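Long-range contact in CocE/NonD family hydrolase (PDB 3III), which probably hydrolyses ester or amide bonds as a CocE/NonD family alpha/beta-hydrolase related to X-Pro dipeptidyl-peptidases, its natural substrate not established: residues N162-W176 with H185-D197. Numbering follows the deposited sequence.
Sequences NIGTNGVSYLAVTQW and HLKAMIPWEGLND. With PLM (palmitic acid), chain G.
Trp176 lies between Pro191 and Asn196, a broad ring well suited to lie over Pro191. Pro191 CG packs over one face, 3.8 Å from the centroid of the Trp176 six-membered ring, a CH-pi contact. Asn196 ND2 sits over the opposite face and is turned to Gly277 O as its polar partner. At the edge, Trp176 NE1 donates to Gly194 O over 2.8 Å, approaching 40° out of the carbonyl plane, so the indole is held by its nitrogen as well as by both faces. Gly194, with no side chain, lets the helix come close at Ala172 CB and the backbone N of Val173; the methyl of Ala172 is small enough to let the helix come down on Pro191.

The preceding residue, Gln175, reaches down to the strands with CG anti to its carbonyl carbon (chi1 -61°). Its NE2 donates to Ile190 O at 2.9 Å and also to Leu171 O, while its OE1 accepts from Thr165 OG1 at 2.8 Å and weakly from Ile190 N. The buried amide is thus gripped at both ends, tying the helix to both strands.

Beneath it, strands 162-168 and 186-192 run parallel, their bonds alternating from Ile163 N to His185 O (3.0 Å) through Ile190 N to Thr165 O (2.9 Å). Farther along, Ser169 N donates to Glu193 O where the chain turns sharply into the helix, with the strained phi of 63° at Ser169 that is a hallmark of a nucleophile elbow. Ser169 OG donates a hydrogen bond to O1 of the palmitic acid at 2.6 Å and is hydrogen-bonded with His274 NE2. This right-handed beta-alpha-beta unit, with Gly167 two residues before the serine as in the Gly-X-Ser part of the motif, is consistent with the nucleophile elbow of an alpha/beta-hydrolase, Ser169 being the probable nucleophile.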
ATOM      1  N   ASN A 162     -13.245 -22.002  -9.848  1.00  8.40           N
ATOM      2  CA  ASN A 162     -12.138 -21.073  -9.905  1.00  8.09           C
ATOM      3  C   ASN A 162     -12.502 -19.776  -9.162  1.00  8.19           C
ATOM      4  O   ASN A 162     -13.391 -18.989  -9.596  1.00  7.63           O
ATOM      5  CB  ASN A 162     -11.759 -20.713 -11.363  1.00  7.88           C
ATOM      6  CG  ASN A 162     -11.359 -21.917 -12.178  1.00  9.57           C
ATOM      7  OD1 ASN A 162     -11.038 -22.957 -11.615  1.00  5.76           O
ATOM      8  ND2 ASN A 162     -11.390 -21.793 -13.515  1.00  8.60           N
ATOM      9  N   ILE A 163     -11.783 -19.548  -8.065  1.00  7.22           N
ATOM     10  CA  ILE A 163     -11.941 -18.347  -7.278  1.00  8.13           C
ATOM     11  C   ILE A 163     -10.728 -17.429  -7.495  1.00  8.22           C
ATOM     12  O   ILE A 163      -9.565 -17.864  -7.480  1.00  8.79           O
ATOM     13  CB  ILE A 163     -12.050 -18.653  -5.793  1.00  7.57           C
ATOM     14  CG1 ILE A 163     -13.038 -19.808  -5.453  1.00 11.46           C
ATOM     15  CG2 ILE A 163     -12.181 -17.338  -4.988  1.00 10.22           C
ATOM     16  CD1 ILE A 163     -14.316 -19.929  -6.120  1.00  9.34           C
ATOM     17  N   GLY A 164     -11.016 -16.174  -7.719  1.00  8.17           N
ATOM     18  CA  GLY A 164     -10.023 -15.129  -7.790  1.00  9.38           C
ATOM     19  C   GLY A 164     -10.383 -14.047  -6.758  1.00 10.31           C
ATOM     20  O   GLY A 164     -11.544 -13.559  -6.666  1.00 12.22           O
ATOM     21  N   THR A 165      -9.391 -13.600  -6.016  1.00  9.54           N
ATOM     22  CA  THR A 165      -9.599 -12.527  -5.051  1.00  8.41           C
ATOM     23  C   THR A 165      -9.188 -11.184  -5.590  1.00  9.17           C
ATOM     24  O   THR A 165      -8.327 -11.088  -6.486  1.00  8.01           O
ATOM     25  CB  THR A 165      -8.870 -12.823  -3.745  1.00  9.30           C
ATOM     26  OG1 THR A 165      -7.492 -13.047  -4.017  1.00  9.12           O
ATOM     27  CG2 THR A 165      -9.480 -14.059  -3.010  1.00  6.88           C
ATOM     28  N   ASN A 166      -9.826 -10.122  -5.079  1.00  8.11           N
ATOM     29  CA  ASN A 166      -9.659  -8.804  -5.676  1.00  9.45           C
ATOM     30  C   ASN A 166     -10.101  -7.745  -4.706  1.00  9.65           C
ATOM     31  O   ASN A 166     -11.132  -7.910  -4.052  1.00 12.20           O
ATOM     32  CB  ASN A 166     -10.562  -8.739  -6.916  1.00  9.04           C
ATOM     33  CG  ASN A 166     -10.354  -7.521  -7.782  1.00  9.67           C
ATOM     34  OD1 ASN A 166      -9.661  -6.561  -7.438  1.00 11.79           O
ATOM     35  ND2 ASN A 166     -11.013  -7.540  -8.967  1.00 10.98           N
ATOM     36  N   GLY A 167      -9.382  -6.639  -4.630  1.00  8.40           N
ATOM     37  CA  GLY A 167      -9.788  -5.567  -3.767  1.00  8.88           C
ATOM     38  C   GLY A 167      -8.608  -4.710  -3.289  1.00  8.97           C
ATOM     39  O   GLY A 167      -7.458  -5.066  -3.504  1.00  6.14           O
ATOM     40  N   VAL A 168      -8.948  -3.619  -2.593  1.00  8.71           N
ATOM     41  CA  VAL A 168      -8.002  -2.543  -2.252  1.00  8.90           C
ATOM     42  C   VAL A 168      -7.799  -2.495  -0.748  1.00  8.02           C
ATOM     43  O   VAL A 168      -8.758  -2.729   0.022  1.00  8.77           O
ATOM     44  CB  VAL A 168      -8.577  -1.170  -2.749  1.00 10.62           C
ATOM     45  CG1 VAL A 168      -7.653  -0.018  -2.408  1.00  7.95           C
ATOM     46  CG2 VAL A 168      -8.812  -1.270  -4.324  1.00 10.84           C
ATOM     47  N   SER A 169      -6.577  -2.144  -0.362  1.00  7.20           N
ATOM     48  CA  SER A 169      -6.186  -1.792   1.008  1.00  7.52           C
ATOM     49  C   SER A 169      -6.393  -3.038   1.900  1.00  7.92           C
ATOM     50  O   SER A 169      -5.773  -4.054   1.647  1.00  8.11           O
ATOM     51  CB  SER A 169      -6.942  -0.554   1.491  1.00  8.40           C
ATOM     52  OG  SER A 169      -6.476  -0.191   2.785  1.00 10.02           O
ATOM     53  N   TYR A 170      -7.237  -2.998   2.927  1.00  9.26           N
ATOM     54  CA  TYR A 170      -7.453  -4.205   3.794  1.00  9.56           C
ATOM     55  C   TYR A 170      -7.815  -5.427   2.901  1.00  9.46           C
ATOM     56  O   TYR A 170      -7.344  -6.536   3.128  1.00  9.76           O
ATOM     57  CB  TYR A 170      -8.595  -3.962   4.775  1.00 10.58           C
ATOM     58  CG  TYR A 170      -8.719  -4.873   5.963  1.00 10.23           C
ATOM     59  CD1 TYR A 170      -8.612  -4.347   7.251  1.00 10.67           C
ATOM     60  CD2 TYR A 170      -9.047  -6.226   5.830  1.00  8.67           C
ATOM     61  CE1 TYR A 170      -8.768  -5.158   8.380  1.00  8.53           C
ATOM     62  CE2 TYR A 170      -9.190  -7.064   6.953  1.00  8.95           C
ATOM     63  CZ  TYR A 170      -9.040  -6.506   8.233  1.00 10.33           C
ATOM     64  OH  TYR A 170      -9.212  -7.319   9.350  1.00  9.07           O
ATOM     65  N   LEU A 171      -8.621  -5.186   1.857  1.00  9.07           N
ATOM     66  CA  LEU A 171      -9.051  -6.204   0.923  1.00  8.35           C
ATOM     67  C   LEU A 171      -7.903  -6.781   0.062  1.00  8.83           C
ATOM     68  O   LEU A 171      -8.073  -7.825  -0.593  1.00 10.44           O
ATOM     69  CB  LEU A 171     -10.223  -5.704   0.058  1.00  8.82           C
ATOM     70  CG  LEU A 171     -11.540  -5.257   0.753  1.00  8.45           C
ATOM     71  CD1 LEU A 171     -11.436  -4.050   1.623  1.00 10.10           C
ATOM     72  CD2 LEU A 171     -12.572  -5.036  -0.384  1.00  8.63           C
ATOM     73  N   ALA A 172      -6.795  -6.046  -0.033  1.00  8.73           N
ATOM     74  CA  ALA A 172      -5.547  -6.500  -0.654  1.00  7.67           C
ATOM     75  C   ALA A 172      -4.641  -7.213   0.339  1.00  8.04           C
ATOM     76  O   ALA A 172      -4.067  -8.283   0.022  1.00  7.72           O
ATOM     77  CB  ALA A 172      -4.796  -5.317  -1.323  1.00  6.35           C
ATOM     78  N   VAL A 173      -4.492  -6.650   1.547  1.00  7.52           N
ATOM     79  CA  VAL A 173      -3.610  -7.269   2.561  1.00  7.55           C
ATOM     80  C   VAL A 173      -4.091  -8.701   2.874  1.00  8.87           C
ATOM     81  O   VAL A 173      -3.288  -9.644   2.956  1.00  7.84           O
ATOM     82  CB  VAL A 173      -3.573  -6.457   3.887  1.00  8.35           C
ATOM     83  CG1 VAL A 173      -2.639  -7.149   4.959  1.00 10.62           C
ATOM     84  CG2 VAL A 173      -3.187  -4.998   3.651  1.00  6.39           C
ATOM     85  N   THR A 174      -5.404  -8.879   3.000  1.00  8.52           N
ATOM     86  CA  THR A 174      -5.961 -10.211   3.276  1.00  8.88           C
ATOM     87  C   THR A 174      -5.689 -11.213   2.142  1.00 10.12           C
ATOM     88  O   THR A 174      -5.694 -12.410   2.375  1.00  8.87           O
ATOM     89  CB  THR A 174      -7.456 -10.165   3.568  1.00  8.90           C
ATOM     90  OG1 THR A 174      -8.165  -9.484   2.511  1.00  8.99           O
ATOM     91  CG2 THR A 174      -7.756  -9.455   4.885  1.00  6.56           C
ATOM     92  N   GLN A 175      -5.485 -10.710   0.927  1.00  9.20           N
ATOM     93  CA  GLN A 175      -5.105 -11.597  -0.214  1.00  9.04           C
ATOM     94  C   GLN A 175      -3.676 -12.053  -0.090  1.00  8.79           C
ATOM     95  O   GLN A 175      -3.407 -13.214  -0.288  1.00  8.64           O
ATOM     96  CB  GLN A 175      -5.276 -10.895  -1.528  1.00  8.02           C
ATOM     97  CG  GLN A 175      -6.718 -10.459  -1.813  1.00  8.36           C
ATOM     98  CD  GLN A 175      -6.794  -9.832  -3.204  1.00  7.40           C
ATOM     99  OE1 GLN A 175      -6.470 -10.499  -4.190  1.00  8.92           O
ATOM    100  NE2 GLN A 175      -7.236  -8.556  -3.283  1.00  7.83           N
ATOM    101  N   TRP A 176      -2.742 -11.159   0.254  1.00  7.64           N
ATOM    102  CA  TRP A 176      -1.379 -11.636   0.465  1.00  8.12           C
ATOM    103  C   TRP A 176      -1.404 -12.726   1.527  1.00  7.30           C
ATOM    104  O   TRP A 176      -0.763 -13.770   1.394  1.00  8.70           O
ATOM    105  CB  TRP A 176      -0.454 -10.503   0.935  1.00  8.15           C
ATOM    106  CG  TRP A 176      -0.199  -9.380  -0.057  1.00  9.06           C
ATOM    107  CD1 TRP A 176      -0.434  -8.042   0.168  1.00  8.88           C
ATOM    108  CD2 TRP A 176       0.404  -9.468  -1.368  1.00  7.52           C
ATOM    109  NE1 TRP A 176      -0.072  -7.313  -0.936  1.00  7.92           N
ATOM    110  CE2 TRP A 176       0.499  -8.150  -1.868  1.00  7.94           C
ATOM    111  CE3 TRP A 176       0.920 -10.530  -2.154  1.00  8.51           C
ATOM    112  CZ2 TRP A 176       1.014  -7.858  -3.139  1.00  8.11           C
ATOM    113  CZ3 TRP A 176       1.475 -10.220  -3.404  1.00  8.58           C
ATOM    114  CH2 TRP A 176       1.513  -8.898  -3.885  1.00  6.85           C
ATOM    115  N   HIS A 185      -8.337 -23.894  -4.649  1.00  9.35           N
ATOM    116  CA  HIS A 185      -9.207 -23.247  -5.653  1.00  9.07           C
ATOM    117  C   HIS A 185      -9.017 -21.761  -5.826  1.00  8.64           C
ATOM    118  O   HIS A 185      -9.779 -21.138  -6.560  1.00  8.14           O
ATOM    119  CB  HIS A 185     -10.676 -23.611  -5.356  1.00  9.14           C
ATOM    120  CG  HIS A 185     -10.915 -25.084  -5.432  1.00 11.37           C
ATOM    121  ND1 HIS A 185     -10.687 -25.928  -4.366  1.00  8.95           N
ATOM    122  CD2 HIS A 185     -11.269 -25.876  -6.475  1.00 15.32           C
ATOM    123  CE1 HIS A 185     -10.965 -27.169  -4.735  1.00 14.01           C
ATOM    124  NE2 HIS A 185     -11.313 -27.167  -6.012  1.00 11.03           N
ATOM    125  N   LEU A 186      -8.010 -21.171  -5.165  1.00  8.05           N
ATOM    126  CA  LEU A 186      -7.616 -19.801  -5.441  1.00  7.99           C
ATOM    127  C   LEU A 186      -6.752 -19.881  -6.710  1.00  8.63           C
ATOM    128  O   LEU A 186      -5.603 -20.365  -6.674  1.00  8.36           O
ATOM    129  CB  LEU A 186      -6.802 -19.187  -4.283  1.00  8.14           C
ATOM    130  CG  LEU A 186      -6.340 -17.735  -4.516  1.00  8.50           C
ATOM    131  CD1 LEU A 186      -7.550 -16.791  -4.640  1.00  5.82           C
ATOM    132  CD2 LEU A 186      -5.296 -17.293  -3.450  1.00  4.73           C
ATOM    133  N   LYS A 187      -7.307 -19.432  -7.830  1.00  8.55           N
ATOM    134  CA  LYS A 187      -6.674 -19.554  -9.142  1.00  7.35           C
ATOM    135  C   LYS A 187      -6.033 -18.249  -9.642  1.00  7.62           C
ATOM    136  O   LYS A 187      -5.306 -18.279 -10.634  1.00  8.26           O
ATOM    137  CB  LYS A 187      -7.685 -20.025 -10.202  1.00  7.42           C
ATOM    138  CG  LYS A 187      -8.355 -21.374  -9.887  1.00 11.94           C
ATOM    139  CD  LYS A 187      -7.341 -22.498  -9.747  1.00 14.21           C
ATOM    140  CE  LYS A 187      -8.001 -23.883  -9.505  1.00 17.34           C
ATOM    141  NZ  LYS A 187      -8.422 -24.431 -10.844  1.00 18.40           N
ATOM    142  N   ALA A 188      -6.284 -17.123  -8.962  1.00  7.21           N
ATOM    143  CA  ALA A 188      -5.747 -15.807  -9.367  1.00  7.48           C
ATOM    144  C   ALA A 188      -5.984 -14.801  -8.237  1.00  6.99           C
ATOM    145  O   ALA A 188      -6.945 -14.962  -7.458  1.00  7.04           O
ATOM    146  CB  ALA A 188      -6.432 -15.329 -10.662  1.00  6.15           C
HETATM  147  N   MSE A 189      -5.168 -13.752  -8.171  1.00  6.56           N
HETATM  148  CA  MSE A 189      -5.311 -12.742  -7.131  1.00  7.31           C
HETATM  149  C   MSE A 189      -4.921 -11.375  -7.651  1.00  7.63           C
HETATM  150  O   MSE A 189      -3.974 -11.245  -8.464  1.00  8.80           O
HETATM  151  CB  MSE A 189      -4.435 -13.084  -5.911  1.00  8.28           C
HETATM  152  CG  MSE A 189      -2.987 -13.219  -6.263  1.00 10.42           C
HETATM  153 SE   MSE A 189      -1.873 -13.935  -4.774  1.00 16.96          SE
HETATM  154  CE  MSE A 189      -2.198 -12.391  -3.486  1.00  5.98           C
ATOM    155  N   ILE A 190      -5.651 -10.361  -7.180  1.00  7.87           N
ATOM    156  CA  ILE A 190      -5.427  -8.968  -7.547  1.00  7.69           C
ATOM    157  C   ILE A 190      -5.342  -8.144  -6.230  1.00  8.00           C
ATOM    158  O   ILE A 190      -6.338  -7.516  -5.793  1.00  8.24           O
ATOM    159  CB  ILE A 190      -6.525  -8.423  -8.459  1.00  8.33           C
ATOM    160  CG1 ILE A 190      -6.734  -9.328  -9.690  1.00  6.94           C
ATOM    161  CG2 ILE A 190      -6.196  -6.980  -8.928  1.00  7.01           C
ATOM    162  CD1 ILE A 190      -7.894  -8.864 -10.566  1.00  3.82           C
ATOM    163  N   PRO A 191      -4.173  -8.210  -5.553  1.00  7.73           N
ATOM    164  CA  PRO A 191      -3.982  -7.358  -4.384  1.00  7.64           C
ATOM    165  C   PRO A 191      -3.696  -5.937  -4.874  1.00  7.95           C
ATOM    166  O   PRO A 191      -2.562  -5.607  -5.280  1.00  9.03           O
ATOM    167  CB  PRO A 191      -2.767  -7.970  -3.704  1.00  8.75           C
ATOM    168  CG  PRO A 191      -2.015  -8.643  -4.835  1.00  8.82           C
ATOM    169  CD  PRO A 191      -3.073  -9.200  -5.697  1.00  7.16           C
ATOM    170  N   TRP A 192      -4.737  -5.115  -4.910  1.00  8.60           N
ATOM    171  CA  TRP A 192      -4.645  -3.804  -5.474  1.00  8.66           C
ATOM    172  C   TRP A 192      -4.304  -2.809  -4.355  1.00 10.69           C
ATOM    173  O   TRP A 192      -5.190  -2.206  -3.750  1.00 10.66           O
ATOM    174  CB  TRP A 192      -5.956  -3.424  -6.190  1.00  7.99           C
ATOM    175  CG  TRP A 192      -5.753  -2.279  -7.135  1.00  8.48           C
ATOM    176  CD1 TRP A 192      -5.658  -0.955  -6.818  1.00  7.10           C
ATOM    177  CD2 TRP A 192      -5.622  -2.344  -8.571  1.00  8.62           C
ATOM    178  NE1 TRP A 192      -5.523  -0.202  -7.960  1.00  7.23           N
ATOM    179  CE2 TRP A 192      -5.466  -1.020  -9.040  1.00  9.75           C
ATOM    180  CE3 TRP A 192      -5.621  -3.379  -9.488  1.00  8.18           C
ATOM    181  CZ2 TRP A 192      -5.285  -0.706 -10.399  1.00 10.27           C
ATOM    182  CZ3 TRP A 192      -5.440  -3.088 -10.827  1.00  9.36           C
ATOM    183  CH2 TRP A 192      -5.251  -1.757 -11.284  1.00  8.85           C
ATOM    184  N   GLU A 193      -2.999  -2.627  -4.128  1.00  9.61           N
ATOM    185  CA  GLU A 193      -2.463  -1.782  -3.027  1.00  9.43           C
ATOM    186  C   GLU A 193      -2.717  -2.420  -1.651  1.00 10.25           C
ATOM    187  O   GLU A 193      -3.738  -2.159  -0.987  1.00 10.68           O
ATOM    188  CB  GLU A 193      -2.965  -0.339  -3.052  1.00  9.99           C
ATOM    189  CG  GLU A 193      -2.506   0.414  -4.335  1.00  9.12           C
ATOM    190  CD  GLU A 193      -2.298   1.868  -4.093  1.00 11.12           C
ATOM    191  OE1 GLU A 193      -3.054   2.674  -4.695  1.00 11.48           O
ATOM    192  OE2 GLU A 193      -1.381   2.172  -3.302  1.00 12.76           O
ATOM    193  N   GLY A 194      -1.773  -3.263  -1.241  1.00  9.40           N
ATOM    194  CA  GLY A 194      -1.792  -3.784   0.120  1.00  9.67           C
ATOM    195  C   GLY A 194      -0.435  -4.081   0.728  1.00  9.01           C
ATOM    196  O   GLY A 194       0.389  -4.768   0.133  1.00  8.55           O
ATOM    197  N   LEU A 195      -0.259  -3.611   1.966  1.00  8.39           N
ATOM    198  CA  LEU A 195       0.894  -3.946   2.764  1.00  9.39           C
ATOM    199  C   LEU A 195       0.873  -5.428   3.149  1.00  9.08           C
ATOM    200  O   LEU A 195      -0.116  -6.124   2.971  1.00  8.95           O
ATOM    201  CB  LEU A 195       0.940  -3.075   4.037  1.00  8.96           C
ATOM    202  CG  LEU A 195      -0.211  -3.190   5.055  1.00 10.51           C
ATOM    203  CD1 LEU A 195       0.013  -4.263   6.053  1.00  8.75           C
ATOM    204  CD2 LEU A 195      -0.401  -1.799   5.753  1.00  9.95           C
ATOM    205  N   ASN A 196       1.989  -5.904   3.675  1.00  8.89           N
ATOM    206  CA  ASN A 196       2.043  -7.250   4.202  1.00  8.86           C
ATOM    207  C   ASN A 196       3.073  -7.493   5.325  1.00  8.38           C
ATOM    208  O   ASN A 196       3.330  -8.616   5.678  1.00  8.02           O
ATOM    209  CB  ASN A 196       2.205  -8.221   3.048  1.00  8.92           C
ATOM    210  CG  ASN A 196       3.290  -7.825   2.127  1.00  8.31           C
ATOM    211  OD1 ASN A 196       4.429  -7.740   2.520  1.00 12.01           O
ATOM    212  ND2 ASN A 196       2.926  -7.497   0.881  1.00  7.72           N
ATOM    213  N   ASP A 197       3.613  -6.413   5.897  1.00  8.36           N
ATOM    214  CA  ASP A 197       4.514  -6.444   7.050  1.00  7.72           C
ATOM    215  C   ASP A 197       4.152  -5.280   7.947  1.00  7.05           C
ATOM    216  O   ASP A 197       4.594  -4.176   7.746  1.00  8.78           O
ATOM    217  CB  ASP A 197       5.972  -6.367   6.598  1.00  6.77           C
ATOM    218  CG  ASP A 197       6.987  -6.493   7.774  1.00 10.14           C
ATOM    219  OD1 ASP A 197       6.606  -6.326   8.971  1.00  9.71           O
ATOM    220  OD2 ASP A 197       8.200  -6.688   7.449  1.00  9.16           O
TER
HETATM  221  C1  PLM G 566      -8.371   1.773   4.558  1.00 22.11           C
HETATM  222  O1  PLM G 566      -8.217   0.553   4.541  1.00 21.78           O
HETATM  223  O2  PLM G 566      -7.735   2.449   3.730  1.00 22.36           O
HETATM  224  C2  PLM G 566      -9.274   2.380   5.583  1.00 22.10           C
HETATM  225  C3  PLM G 566      -9.551   3.850   5.321  1.00 22.76           C
HETATM  226  C4  PLM G 566     -10.588   4.497   6.240  1.00 22.59           C
HETATM  227  C5  PLM G 566     -11.070   5.898   5.760  1.00 23.09           C
HETATM  228  C6  PLM G 566     -11.605   6.860   6.855  1.00 23.41           C
HETATM  229  C7  PLM G 566     -12.975   7.559   6.680  1.00 23.78           C
HETATM  230  C8  PLM G 566     -12.985   9.018   6.149  1.00 23.33           C